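Local coordinates for protein arginyl-trna synthetase (Thermus thermophilus, PDB 1IQ0) that probably joins L-arginine to its cognate tRNA at the expense of ATP, as a monomeric class I aminoacyl-tRNA synthetase, at residues A[147-152]-A[237-242]; A[173-178]-A[220-225]; A[21-26]-A[36-41]. One frame throughout, in Å; residues are numbered along the deposited sequence.

Contact 1: A[147-152]-A[237-242]; sequences NYIDDT and LVWESD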
loop_
_atom_site.group_PDB
_atom_site.type_symbol
_atom_site.label_atom_id
_atom_site.label_comp_id
_atom_site.label_asym_id
_atom_site.label_seq_id
_atom_site.Cartn_x
_atom_site.Cartn_y
_atom_site.Cartn_z
ATOM N N ASN A 147 -7.478 3.379 -11.425
ATOM C CA ASN A 147 -6.998 2.226 -12.182
ATOM C C ASN A 147 -6.971 2.661 -13.657
ATOM O O ASN A 147 -8.014 2.953 -14.241
ATOM C CB ASN A 147 -7.937 1.032 -11.976
ATOM C CG ASN A 147 -7.407 -0.255 -12.604
ATOM O OD1 ASN A 147 -7.968 -1.336 -12.397
ATOM N ND2 ASN A 147 -6.331 -0.144 -13.372
ATOM N N TYR A 148 -5.773 2.732 -14.237
ATOM C CA TYR A 148 -5.592 3.160 -15.626
ATOM C C TYR A 148 -5.792 2.000 -16.590
ATOM O O TYR A 148 -5.139 0.971 -16.464
ATOM C CB TYR A 148 -4.189 3.752 -15.815
ATOM C CG TYR A 148 -3.772 3.934 -17.262
ATOM C CD1 TYR A 148 -4.433 4.844 -18.091
ATOM C CD2 TYR A 148 -2.732 3.177 -17.806
ATOM C CE1 TYR A 148 -4.070 4.997 -19.431
ATOM C CE2 TYR A 148 -2.357 3.320 -19.143
ATOM C CZ TYR A 148 -3.033 4.235 -19.950
ATOM O OH TYR A 148 -2.660 4.398 -21.261
ATOM N N ILE A 149 -6.689 2.181 -17.556
ATOM C CA ILE A 149 -6.997 1.135 -18.527
ATOM C C ILE A 149 -6.458 1.497 -19.918
ATOM O O ILE A 149 -6.984 2.384 -20.586
ATOM C CB ILE A 149 -8.538 0.911 -18.616
ATOM C CG1 ILE A 149 -9.150 0.835 -17.208
ATOM C CG2 ILE A 149 -8.840 -0.374 -19.383
ATOM C CD1 ILE A 149 -8.632 -0.326 -16.337
ATOM N N ASP A 150 -5.401 0.812 -20.344
ATOM C CA ASP A 150 -4.794 1.065 -21.652
ATOM C C ASP A 150 -5.586 0.286 -22.709
ATOM O O ASP A 150 -5.150 -0.755 -23.193
ATOM C CB ASP A 150 -3.324 0.615 -21.644
ATOM C CG ASP A 150 -2.566 1.048 -22.906
ATOM O OD1 ASP A 150 -3.200 1.577 -23.829
ATOM O OD2 ASP A 150 -1.332 0.853 -22.980
ATOM N N ASP A 151 -6.757 0.794 -23.066
ATOM C CA ASP A 151 -7.604 0.109 -24.031
ATOM C C ASP A 151 -7.213 0.276 -25.497
ATOM O O ASP A 151 -7.880 -0.275 -26.362
ATOM C CB ASP A 151 -9.061 0.539 -23.851
ATOM C CG ASP A 151 -9.268 2.007 -24.132
ATOM O OD1 ASP A 151 -10.327 2.357 -24.694
ATOM O OD2 ASP A 151 -8.377 2.809 -23.779
ATOM N N THR A 152 -6.148 1.026 -25.778
ATOM C CA THR A 152 -5.707 1.222 -27.156
ATOM C C THR A 152 -4.317 0.630 -27.353
ATOM O O THR A 152 -3.653 0.900 -28.356
ATOM C CB THR A 152 -5.627 2.727 -27.535
ATOM O OG1 THR A 152 -4.586 3.358 -26.780
ATOM C CG2 THR A 152 -6.939 3.424 -27.247
ATOM N N LEU A 237 -11.742 4.843 -12.869
ATOM C CA LEU A 237 -11.186 4.102 -13.985
ATOM C C LEU A 237 -10.929 5.191 -15.014
ATOM O O LEU A 237 -11.776 6.046 -15.222
ATOM C CB LEU A 237 -12.213 3.122 -14.549
ATOM C CG LEU A 237 -12.039 1.612 -14.368
ATOM C CD1 LEU A 237 -11.709 1.253 -12.943
ATOM C CD2 LEU A 237 -13.322 0.932 -14.828
ATOM N N VAL A 238 -9.749 5.193 -15.618
ATOM C CA VAL A 238 -9.449 6.154 -16.661
ATOM C C VAL A 238 -8.960 5.369 -17.868
ATOM O O VAL A 238 -7.975 4.632 -17.786
ATOM C CB VAL A 238 -8.369 7.176 -16.238
ATOM C CG1 VAL A 238 -7.937 7.983 -17.445
ATOM C CG2 VAL A 238 -8.937 8.126 -15.184
ATOM N N TRP A 239 -9.664 5.530 -18.984
ATOM C CA TRP A 239 -9.340 4.839 -20.225
ATOM C C TRP A 239 -8.468 5.679 -21.161
ATOM O O TRP A 239 -8.703 6.875 -21.356
ATOM C CB TRP A 239 -10.641 4.432 -20.952
ATOM C CG TRP A 239 -11.525 3.487 -20.154
ATOM C CD1 TRP A 239 -12.083 3.726 -18.930
ATOM C CD2 TRP A 239 -11.906 2.148 -20.508
ATOM N NE1 TRP A 239 -12.782 2.626 -18.501
ATOM C CE2 TRP A 239 -12.689 1.641 -19.446
ATOM C CE3 TRP A 239 -11.658 1.327 -21.618
ATOM C CZ2 TRP A 239 -13.231 0.345 -19.458
ATOM C CZ3 TRP A 239 -12.197 0.036 -21.633
ATOM C CH2 TRP A 239 -12.973 -0.441 -20.557
ATOM N N GLU A 240 -7.460 5.041 -21.749
ATOM C CA GLU A 240 -6.572 5.716 -22.682
ATOM C C GLU A 240 -7.363 6.407 -23.804
ATOM O O GLU A 240 -7.061 7.548 -24.167
ATOM C CB GLU A 240 -5.581 4.705 -23.276
ATOM C CG GLU A 240 -4.620 5.290 -24.313
ATOM C CD GLU A 240 -3.758 6.413 -23.755
ATOM O OE1 GLU A 240 -3.362 6.346 -22.573
ATOM O OE2 GLU A 240 -3.457 7.357 -24.501
ATOM N N SER A 241 -8.369 5.730 -24.359
ATOM C CA SER A 241 -9.165 6.343 -25.430
ATOM C C SER A 241 -9.866 7.622 -24.968
ATOM O O SER A 241 -10.071 8.539 -25.766
ATOM C CB SER A 241 -10.190 5.350 -26.004
ATOM O OG SER A 241 -11.057 4.841 -25.012
ATOM N N ASP A 242 -10.242 7.693 -23.693
ATOM C CA ASP A 242 -10.871 8.913 -23.171
ATOM C C ASP A 242 -9.793 9.983 -22.979
ATOM O O ASP A 242 -10.054 11.174 -23.143
ATOM C CB ASP A 242 -11.580 8.639 -21.843
ATOM C CG ASP A 242 -12.840 7.810 -22.022
ATOM O OD1 ASP A 242 -13.116 6.934 -21.172
ATOM O OD2 ASP A 242 -13.555 8.041 -23.015
#
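Both carboxylate oxygens of D151 are held by S241 at the start of helix 240-245: S241 OG donates to D151 OD1 over 2.6 Å, and S241 N reaches D151 OD2 at 3.0 Å. Each oxygen uses its syn lone pair, so the serine meets the carboxylate from its open end and fixes its rotation. The setting is the C-terminal ends of two adjacent parallel strands, 141-149 and 236-239, in the Rossmann-like catalytic domain of a class I synthetase. An acid suits this place because a helix begins here, and the amino end of that helix would probably favour a negative charge.

Behind the carboxylate the strands pair in parallel register. V238 N donates to N147 O, I149 N to V238 O at 2.8 Å and almost straight (178°), and E240 N to I149 O at 2.9 Å, a bond that carries the pairing into the first turn of the helix. On the face shared by N147, I149 and W239, the I149 methyl CG2 stands over the six-membered ring of W239, 4.0 Å from its centroid, a CH-pi contact. The same ring turns its edge to D151, whose carboxylate is perpendicular to it. Branched I149 suits this buried face, one methyl lying on the indole while I149 CG1 meets L237 CG at 4.1 Å.

On the other face Y148 extends along the sheet with CG anti to the backbone N (chi1 167°), which carries the phenol out to the helix start. There its OH donates to E240 OE1, which lies at the edge of the ring, the carboxylate plane turned 84° from it; K304 takes the other oxygen of E240 in a salt bridge. Beside this glutamate, T152 OG1 approaches E240 CG to 3.1 Å.

Contact 2: A[173-178]-A[220-225]; sequences KEKYDH and LLAQMA
The first turn of helix 176-189 comes up against the flank of helix 213-229, with the backbones nearest where D177 CA lies 5.6 Å from A222 CA. So close an approach suits alanine, whose single methyl meets the other segment directly: A222 CB touches D177 OD1 at 3.3 Å and Y176 CB at 4.0 Å. K175, in the N-cap position, supplies the polar link. Its chain runs out extended from a CG anti to the backbone N and bends only at the last torsion (chi4 -74°), which turns the ammonium onto the helix. There NZ donates to A222 O at 2.9 Å from above the carbonyl plane, while A225 N reaches the same oxygen from the opposite face. NZ also forms a salt bridge with D177 OD1, on the syn lone pair of that oxygen, and another with D406; T226 OG1 is a further partner. Four oxygens thus share an ammonium with three hydrogens, and a long lysine suits the place because only its tip must reach them. D177 OD2 lies against Q223 CA and CG, both at 3.6 Å, with its carboxylate nearly perpendicular to the Q223 amide. That amide reaches away to the backbone carbonyls of N113 and K116 in the HIGH region. Helix 213-229 thus touches both helix 176-189 and the HIGH region, where E117 also meets D177, and the chain then leads to strand 236-239.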
loop_
_atom_site.group_PDB
_atom_site.type_symbol
_atom_site.label_atom_id
_atom_site.label_comp_id
_atom_site.label_asym_id
_atom_site.label_seq_id
_atom_site.Cartn_x
_atom_site.Cartn_y
_atom_site.Cartn_z
ATOM N N LYS A 173 -18.699 -20.334 -20.245
ATOM C CA LYS A 173 -18.395 -20.796 -18.892
ATOM C C LYS A 173 -16.990 -20.426 -18.404
ATOM O O LYS A 173 -16.806 -20.044 -17.250
ATOM C CB LYS A 173 -18.593 -22.314 -18.802
ATOM C CG LYS A 173 -20.047 -22.750 -18.966
ATOM C CD LYS A 173 -20.223 -24.252 -18.761
ATOM C CE LYS A 173 -19.603 -25.059 -19.895
ATOM N NZ LYS A 173 -20.283 -24.799 -21.197
ATOM N N GLU A 174 -16.000 -20.552 -19.279
ATOM C CA GLU A 174 -14.623 -20.216 -18.933
ATOM C C GLU A 174 -14.510 -18.726 -18.563
ATOM O O GLU A 174 -15.122 -17.878 -19.213
ATOM C CB GLU A 174 -13.719 -20.544 -20.127
ATOM C CG GLU A 174 -12.300 -20.018 -20.045
ATOM C CD GLU A 174 -11.450 -20.489 -21.214
ATOM O OE1 GLU A 174 -11.976 -20.562 -22.341
ATOM O OE2 GLU A 174 -10.252 -20.776 -21.014
ATOM N N LYS A 175 -13.755 -18.412 -17.511
ATOM C CA LYS A 175 -13.584 -17.016 -17.100
ATOM C C LYS A 175 -13.088 -16.293 -18.353
ATOM O O LYS A 175 -12.059 -16.654 -18.923
ATOM C CB LYS A 175 -12.571 -16.917 -15.961
ATOM C CG LYS A 175 -12.516 -15.543 -15.309
ATOM C CD LYS A 175 -11.995 -15.627 -13.880
ATOM C CE LYS A 175 -11.754 -14.239 -13.289
ATOM N NZ LYS A 175 -10.530 -13.588 -13.869
ATOM N N TYR A 176 -13.824 -15.281 -18.782
ATOM C CA TYR A 176 -13.502 -14.590 -20.019
ATOM C C TYR A 176 -12.064 -14.156 -20.273
ATOM O O TYR A 176 -11.566 -14.342 -21.386
ATOM C CB TYR A 176 -14.446 -13.405 -20.225
ATOM C CG TYR A 176 -14.498 -12.943 -21.667
ATOM C CD1 TYR A 176 -13.663 -11.925 -22.126
ATOM C CD2 TYR A 176 -15.357 -13.557 -22.587
ATOM C CE1 TYR A 176 -13.680 -11.527 -23.459
ATOM C CE2 TYR A 176 -15.381 -13.168 -23.920
ATOM C CZ TYR A 176 -14.540 -12.153 -24.351
ATOM O OH TYR A 176 -14.554 -11.767 -25.669
ATOM N N ASP A 177 -11.382 -13.600 -19.274
ATOM C CA ASP A 177 -10.020 -13.164 -19.521
ATOM C C ASP A 177 -9.049 -14.322 -19.684
ATOM O O ASP A 177 -7.960 -14.145 -20.239
ATOM C CB ASP A 177 -9.550 -12.151 -18.456
ATOM C CG ASP A 177 -9.625 -12.681 -17.036
ATOM O OD1 ASP A 177 -10.455 -13.573 -16.754
ATOM O OD2 ASP A 177 -8.857 -12.166 -16.196
ATOM N N HIS A 178 -9.438 -15.507 -19.215
ATOM C CA HIS A 178 -8.595 -16.691 -19.383
ATOM C C HIS A 178 -8.759 -17.161 -20.829
ATOM O O HIS A 178 -7.814 -17.627 -21.458
ATOM C CB HIS A 178 -9.005 -17.813 -18.422
ATOM C CG HIS A 178 -8.408 -17.674 -17.057
ATOM N ND1 HIS A 178 -8.918 -16.820 -16.102
ATOM C CD2 HIS A 178 -7.314 -18.248 -16.503
ATOM C CE1 HIS A 178 -8.164 -16.873 -15.020
ATOM N NE2 HIS A 178 -7.183 -17.732 -15.237
ATOM N N LEU A 220 -11.797 -6.715 -19.301
ATOM C CA LEU A 220 -11.614 -5.963 -18.060
ATOM C C LEU A 220 -12.586 -6.397 -16.954
ATOM O O LEU A 220 -12.199 -6.501 -15.794
ATOM C CB LEU A 220 -11.761 -4.452 -18.305
ATOM C CG LEU A 220 -11.778 -3.595 -17.024
ATOM C CD1 LEU A 220 -10.471 -3.773 -16.257
ATOM C CD2 LEU A 220 -12.001 -2.133 -17.375
ATOM N N LEU A 221 -13.842 -6.650 -17.305
ATOM C CA LEU A 221 -14.813 -7.078 -16.307
ATOM C C LEU A 221 -14.373 -8.375 -15.619
ATOM O O LEU A 221 -14.525 -8.515 -14.405
ATOM C CB LEU A 221 -16.195 -7.244 -16.943
ATOM C CG LEU A 221 -16.903 -5.906 -17.230
ATOM C CD1 LEU A 221 -18.212 -6.145 -17.997
ATOM C CD2 LEU A 221 -17.194 -5.196 -15.912
ATOM N N ALA A 222 -13.810 -9.306 -16.390
ATOM C CA ALA A 222 -13.338 -10.576 -15.838
ATOM C C ALA A 222 -12.074 -10.367 -14.999
ATOM O O ALA A 222 -11.874 -11.037 -13.986
ATOM C CB ALA A 222 -13.067 -11.585 -16.968
ATOM N N GLN A 223 -11.216 -9.439 -15.415
ATOM C CA GLN A 223 -10.008 -9.164 -14.644
ATOM C C GLN A 223 -10.441 -8.562 -13.316
ATOM O O GLN A 223 -9.828 -8.805 -12.279
ATOM C CB GLN A 223 -9.116 -8.140 -15.344
ATOM C CG GLN A 223 -8.504 -8.571 -16.651
ATOM C CD GLN A 223 -7.672 -7.454 -17.236
ATOM O OE1 GLN A 223 -8.140 -6.324 -17.336
ATOM N NE2 GLN A 223 -6.435 -7.754 -17.616
ATOM N N MET A 224 -11.505 -7.765 -13.366
ATOM C CA MET A 224 -12.013 -7.095 -12.176
ATOM C C MET A 224 -12.532 -8.072 -11.128
ATOM O O MET A 224 -12.565 -7.742 -9.944
ATOM C CB MET A 224 -13.109 -6.094 -12.558
ATOM C CG MET A 224 -13.451 -5.107 -11.451
ATOM S SD MET A 224 -14.283 -3.627 -12.093
ATOM C CE MET A 224 -13.058 -3.051 -13.259
ATOM N N ALA A 225 -12.936 -9.267 -11.554
ATOM C CA ALA A 225 -13.420 -10.264 -10.602
ATOM C C ALA A 225 -12.237 -10.687 -9.726
ATOM O O ALA A 225 -12.391 -10.949 -8.531
ATOM C CB ALA A 225 -13.998 -11.468 -11.339
#

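Contact 3: A[21-26]-A[36-41]; sequences VRLKVA and YGVPLF
The edge of the antiparallel sheet in the N-terminal domain is formed here, where short strand 26-27 pairs with strand 36-39. A26 and G37 make one hydrogen-bonded pair: A26 N donates to G37 O at 3.0 Å, in the carbonyl plane, and G37 N returns a bond to A26 O at 2.9 Å, nearly along the C=O axis. The same two oxygens also receive CA-H contacts, Y36 CA approaching A26 O and V25 CA approaching G37 O. Neither residue puts bulk on the face they share: A26 has only a methyl there and G37 no side chain.

Before the bridge aliphatic side chains take over, resting on backbone oxygens as well as on each other. V25 holds CG2 anti to its backbone N (chi1 74° for CG1), which turns CG2 toward strand 36-39, where it meets Y36 CB at 3.5 Å and G37 O at 3.4 Å. The Y36 ring presents an edge to the A26 carbonyl, and its hydroxyl goes on to bond D511. Further back, L23 crosses V38 at about a right angle; V38 CG2 fits between L23 CB and CD1, tightly against CB at 3.4 Å. Leucine and valine suit this buried spot: their branched ends interlock with no polar group to satisfy, and L23 CD1 also reaches L40 CG and P39 O.

Strand 36-39 has its other partner in strand 77-82, to which Y36 and V38 bond through the backbone. Helix 3-15 lies on the side of L23 and Y36, through L14 and R3, and helix 51-60 receives L40.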
loop_
_atom_site.group_PDB
_atom_site.type_symbol
_atom_site.label_atom_id
_atom_site.label_comp_id
_atom_site.label_asym_id
_atom_site.label_seq_id
_atom_site.Cartn_x
_atom_site.Cartn_y
_atom_site.Cartn_z
ATOM N N VAL A 21 14.855 21.579 15.459
ATOM C CA VAL A 21 14.792 20.274 14.812
ATOM C C VAL A 21 13.871 19.325 15.572
ATOM O O VAL A 21 13.712 19.445 16.785
ATOM C CB VAL A 21 16.193 19.639 14.711
ATOM C CG1 VAL A 21 16.774 19.444 16.100
ATOM C CG2 VAL A 21 16.117 18.313 13.967
ATOM N N ARG A 22 13.265 18.388 14.850
ATOM C CA ARG A 22 12.363 17.416 15.459
ATOM C C ARG A 22 13.029 16.045 15.564
ATOM O O ARG A 22 13.574 15.531 14.586
ATOM C CB ARG A 22 11.073 17.307 14.640
ATOM C CG ARG A 22 10.138 16.193 15.092
ATOM C CD ARG A 22 8.856 16.184 14.274
ATOM N NE ARG A 22 8.016 17.349 14.549
ATOM C CZ ARG A 22 7.390 17.564 15.703
ATOM N NH1 ARG A 22 7.507 16.693 16.697
ATOM N NH2 ARG A 22 6.646 18.651 15.865
ATOM N N LEU A 23 12.983 15.461 16.757
ATOM C CA LEU A 23 13.579 14.154 16.996
ATOM C C LEU A 23 12.527 13.057 17.142
ATOM O O LEU A 23 11.438 13.293 17.667
ATOM C CB LEU A 23 14.446 14.193 18.257
ATOM C CG LEU A 23 15.724 15.030 18.214
ATOM C CD1 LEU A 23 16.452 14.898 19.541
ATOM C CD2 LEU A 23 16.613 14.559 17.077
ATOM N N LYS A 24 12.860 11.855 16.680
ATOM C CA LYS A 24 11.940 10.730 16.776
ATOM C C LYS A 24 12.234 9.894 18.018
ATOM O O LYS A 24 13.387 9.617 18.339
ATOM C CB LYS A 24 12.041 9.838 15.536
ATOM C CG LYS A 24 11.694 10.521 14.215
ATOM C CD LYS A 24 10.314 11.181 14.231
ATOM C CE LYS A 24 9.224 10.234 14.711
ATOM N NZ LYS A 24 9.252 8.929 14.008
ATOM N N VAL A 25 11.176 9.508 18.718
ATOM C CA VAL A 25 11.310 8.683 19.906
ATOM C C VAL A 25 11.156 7.236 19.430
ATOM O O VAL A 25 10.493 6.977 18.423
ATOM C CB VAL A 25 10.205 9.018 20.946
ATOM C CG1 VAL A 25 8.873 8.450 20.498
ATOM C CG2 VAL A 25 10.586 8.478 22.308
ATOM N N ALA A 26 11.780 6.303 20.137
ATOM C CA ALA A 26 11.697 4.893 19.774
ATOM C C ALA A 26 11.748 4.058 21.042
ATOM O O ALA A 26 12.161 4.548 22.091
ATOM C CB ALA A 26 12.855 4.516 18.847
ATOM N N TYR A 36 10.797 4.491 26.453
ATOM C CA TYR A 36 11.069 5.226 25.224
ATOM C C TYR A 36 12.311 6.093 25.356
ATOM O O TYR A 36 12.643 6.568 26.439
ATOM C CB TYR A 36 9.878 6.117 24.861
ATOM C CG TYR A 36 8.633 5.353 24.483
ATOM C CD1 TYR A 36 7.509 5.359 25.304
ATOM C CD2 TYR A 36 8.584 4.614 23.305
ATOM C CE1 TYR A 36 6.362 4.639 24.959
ATOM C CE2 TYR A 36 7.449 3.896 22.954
ATOM C CZ TYR A 36 6.341 3.913 23.784
ATOM O OH TYR A 36 5.221 3.199 23.430
ATOM N N GLY A 37 12.991 6.303 24.239
ATOM C CA GLY A 37 14.186 7.116 24.256
ATOM C C GLY A 37 14.378 7.885 22.967
ATOM O O GLY A 37 13.834 7.535 21.917
ATOM N N VAL A 38 15.157 8.951 23.052
ATOM C CA VAL A 38 15.440 9.771 21.894
ATOM C C VAL A 38 16.955 9.907 21.783
ATOM O O VAL A 38 17.642 10.145 22.780
ATOM C CB VAL A 38 14.790 11.161 22.032
ATOM C CG1 VAL A 38 15.371 11.896 23.234
ATOM C CG2 VAL A 38 14.995 11.951 20.757
ATOM N N PRO A 39 17.500 9.725 20.572
ATOM C CA PRO A 39 18.945 9.835 20.360
ATOM C C PRO A 39 19.363 11.292 20.153
ATOM O O PRO A 39 18.647 12.056 19.508
ATOM C CB PRO A 39 19.159 8.999 19.107
ATOM C CG PRO A 39 17.938 9.351 18.296
ATOM C CD PRO A 39 16.815 9.311 19.332
ATOM N N LEU A 40 20.504 11.679 20.709
ATOM C CA LEU A 40 20.995 13.043 20.538
ATOM C C LEU A 40 22.388 13.021 19.926
ATOM O O LEU A 40 23.280 13.758 20.348
ATOM C CB LEU A 40 21.023 13.793 21.874
ATOM C CG LEU A 40 19.649 14.075 22.479
ATOM C CD1 LEU A 40 19.164 12.841 23.229
ATOM C CD2 LEU A 40 19.732 15.249 23.428
ATOM N N PHE A 41 22.563 12.166 18.924
ATOM C CA PHE A 41 23.839 12.028 18.236
ATOM C C PHE A 41 23.860 12.880 16.972
ATOM O O PHE A 41 24.892 13.447 16.614
ATOM C CB PHE A 41 24.078 10.559 17.891
ATOM C CG PHE A 41 24.066 9.656 19.089
ATOM C CD1 PHE A 41 25.085 9.720 20.035
ATOM C CD2 PHE A 41 23.020 8.763 19.291
ATOM C CE1 PHE A 41 25.062 8.907 21.169
ATOM C CE2 PHE A 41 22.988 7.948 20.419
ATOM C CZ PHE A 41 24.011 8.021 21.360
#

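Contacts 1 and 2 belong to one catalytic region and touch: L220, on helix 213-229, packs against I149, L237 and W239 of the parallel sheet, so that this helix has its sheet on one side and segment 173-178 on another. Contact 1 is buried, joining strand pairing to carboxylates at a helix start; contact 2, partly buried, relies on a lysine bridging two helices and on small alanines. Contact 3 stands apart in the N-terminal domain, about 46 Å from contact 1 and 52 Å from contact 2 between centres. Mostly buried but exposed at A26 and K24, it is held by two antiparallel backbone bonds and aliphatic packing, with no charged pair across the segments.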